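Local structure of ADP-ribosylglycohydrolase (Thermus thermophilus, 2YZV) at residues G127-R133 with A154-H159. The protein belongs to the ADP-ribosylglycohydrolase family and has an all-helical fold that here holds a pair of magnesium ions. Residues are numbered along the deposited sequence; the frame is centred on the assembly and turned at random.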
loop_
_atom_site.group_PDB
_atom_site.type_symbol
_atom_site.label_atom_id
_atom_site.label_comp_id
_atom_site.label_asym_id
_atom_site.label_seq_id
_atom_site.Cartn_x
_atom_site.Cartn_y
_atom_site.Cartn_z
ATOM N N GLY A 127 -12.098 -0.742 5.747
ATOM C CA GLY A 127 -10.723 -0.970 6.158
ATOM C C GLY A 127 -9.692 -0.561 5.124
ATOM O O GLY A 127 -10.035 -0.183 4.009
ATOM N N ASN A 128 -8.420 -0.659 5.502
ATOM C CA ASN A 128 -7.312 -0.261 4.639
ATOM C C ASN A 128 -6.778 -1.320 3.682
ATOM O O ASN A 128 -5.777 -1.087 3.010
ATOM C CB ASN A 128 -6.153 0.238 5.497
ATOM C CG ASN A 128 -5.738 -0.770 6.547
ATOM O OD1 ASN A 128 -5.929 -1.973 6.373
ATOM N ND2 ASN A 128 -5.157 -0.289 7.640
ATOM N N GLY A 129 -7.432 -2.474 3.613
ATOM C CA GLY A 129 -6.962 -3.527 2.727
ATOM C C GLY A 129 -6.667 -3.111 1.292
ATOM O O GLY A 129 -5.652 -3.518 0.727
ATOM N N PRO A 130 -7.531 -2.299 0.664
ATOM C CA PRO A 130 -7.267 -1.891 -0.719
ATOM C C PRO A 130 -6.011 -1.048 -0.880
ATOM O O PRO A 130 -5.415 -1.010 -1.955
ATOM C CB PRO A 130 -8.520 -1.096 -1.097
ATOM C CG PRO A 130 -9.575 -1.655 -0.194
ATOM C CD PRO A 130 -8.836 -1.788 1.114
ATOM N N LEU A 131 -5.624 -0.358 0.189
ATOM C CA LEU A 131 -4.453 0.511 0.147
ATOM C C LEU A 131 -3.139 -0.240 0.267
ATOM O O LEU A 131 -2.144 0.138 -0.342
ATOM C CB LEU A 131 -4.503 1.529 1.287
ATOM C CG LEU A 131 -5.765 2.362 1.480
ATOM C CD1 LEU A 131 -5.538 3.335 2.624
ATOM C CD2 LEU A 131 -6.093 3.111 0.201
ATOM N N MET A 132 -3.145 -1.298 1.066
ATOM C CA MET A 132 -1.935 -2.070 1.327
ATOM C C MET A 132 -1.361 -2.832 0.144
ATOM O O MET A 132 -0.189 -3.210 0.163
ATOM C CB MET A 132 -2.196 -3.062 2.462
ATOM C CG MET A 132 -3.211 -4.128 2.105
ATOM S SD MET A 132 -3.546 -5.288 3.443
ATOM C CE MET A 132 -4.117 -6.714 2.509
ATOM N N ARG A 133 -2.172 -3.044 -0.886
ATOM C CA ARG A 133 -1.748 -3.824 -2.047
ATOM C C ARG A 133 -1.736 -3.060 -3.370
ATOM O O ARG A 133 -1.482 -3.651 -4.419
ATOM C CB ARG A 133 -2.688 -5.028 -2.196
ATOM C CG ARG A 133 -4.116 -4.605 -2.581
ATOM C CD ARG A 133 -5.148 -5.732 -2.493
ATOM N NE ARG A 133 -6.462 -5.238 -2.908
ATOM C CZ ARG A 133 -7.605 -5.507 -2.282
ATOM N NH1 ARG A 133 -7.615 -6.275 -1.199
ATOM N NH2 ARG A 133 -8.739 -4.988 -2.730
ATOM N N ALA A 154 -10.251 -2.259 -8.315
ATOM C CA ALA A 154 -9.330 -3.135 -7.589
ATOM C C ALA A 154 -9.668 -3.151 -6.100
ATOM O O ALA A 154 -9.466 -4.157 -5.415
ATOM C CB ALA A 154 -7.889 -2.670 -7.796
ATOM N N ALA A 155 -10.178 -2.037 -5.594
ATOM C CA ALA A 155 -10.544 -1.961 -4.189
ATOM C C ALA A 155 -11.858 -2.698 -3.958
ATOM O O ALA A 155 -12.012 -3.410 -2.965
ATOM C CB ALA A 155 -10.685 -0.499 -3.755
ATOM N N ARG A 156 -12.787 -2.527 -4.895
ATOM C CA ARG A 156 -14.117 -3.123 -4.806
ATOM C C ARG A 156 -14.162 -4.641 -4.712
ATOM O O ARG A 156 -15.185 -5.207 -4.319
ATOM C CB ARG A 156 -14.978 -2.648 -5.980
ATOM C CG ARG A 156 -15.437 -1.200 -5.854
ATOM C CD ARG A 156 -16.231 -0.780 -7.075
ATOM N NE ARG A 156 -17.362 -1.677 -7.295
ATOM C CZ ARG A 156 -17.657 -2.227 -8.466
ATOM N NH1 ARG A 156 -16.905 -1.974 -9.529
ATOM N NH2 ARG A 156 -18.698 -3.044 -8.572
ATOM N N THR A 157 -13.069 -5.304 -5.073
ATOM C CA THR A 157 -13.036 -6.757 -4.987
ATOM C C THR A 157 -13.218 -7.218 -3.543
ATOM O O THR A 157 -13.842 -8.249 -3.294
ATOM C CB THR A 157 -11.703 -7.333 -5.512
ATOM O OG1 THR A 157 -10.605 -6.712 -4.828
ATOM C CG2 THR A 157 -11.580 -7.102 -7.013
ATOM N N THR A 158 -12.698 -6.445 -2.592
ATOM C CA THR A 158 -12.789 -6.820 -1.182
ATOM C C THR A 158 -13.409 -5.784 -0.246
ATOM O O THR A 158 -13.833 -6.123 0.862
ATOM C CB THR A 158 -11.398 -7.170 -0.629
ATOM O OG1 THR A 158 -10.542 -6.029 -0.756
ATOM C CG2 THR A 158 -10.793 -8.343 -1.398
ATOM N N HIS A 159 -13.453 -4.526 -0.680
ATOM C CA HIS A 159 -14.006 -3.450 0.142
ATOM C C HIS A 159 -14.979 -2.594 -0.653
ATOM O O HIS A 159 -14.684 -2.198 -1.783
ATOM C CB HIS A 159 -12.879 -2.558 0.675
ATOM C CG HIS A 159 -11.959 -3.250 1.630
ATOM N ND1 HIS A 159 -11.185 -4.331 1.269
ATOM C CD2 HIS A 159 -11.703 -3.027 2.941
ATOM C CE1 HIS A 159 -10.493 -4.745 2.314
ATOM N NE2 HIS A 159 -10.788 -3.970 3.342
HETATM O O HOH W 1 -9.046 -4.154 5.684
#
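Pro130 sets CD over one face of the His159 imidazole, 3.4 Å from the ring centroid and almost on its normal, the two rings being tilted rather than parallel; this CH-pi contact suits the slightly acidic hydrogens beside a proline nitrogen. On the same pyrrolidine, CB presses on Ala155 CB at 3.5 Å, tighter than usual for two carbons; so small a methyl lets helix 147-156 come this near. The segment 127-133, whose Asn128 ND2 bonds the magnesium ligand Asp251, is thus held against that helix. Next to this apolar patch, Arg133 reaches across with its chain extended from CG to NE. Its NH1 and NH2 both donate, end-on and in the guanidinium plane, to Thr158 OG1 (3.0 and 2.9 Å), while NH2 also bonds Ala154 O at 2.9 Å, an acceptor shared with Thr157 OG1. Gln61 takes another bond from NH1. The looser side is at Gly127 and Gly129, where a water bridges Gly129 N (3.1 Å) and His159 NE2 (2.9 Å). Since Thr158 OG1 also bonds His159 ND1 at 2.7 Å, both imidazole nitrogens have partners, which fixes the ring's rotation. Two donors from Arg133 would probably polarise the threonine hydroxyl that pairs with ND1.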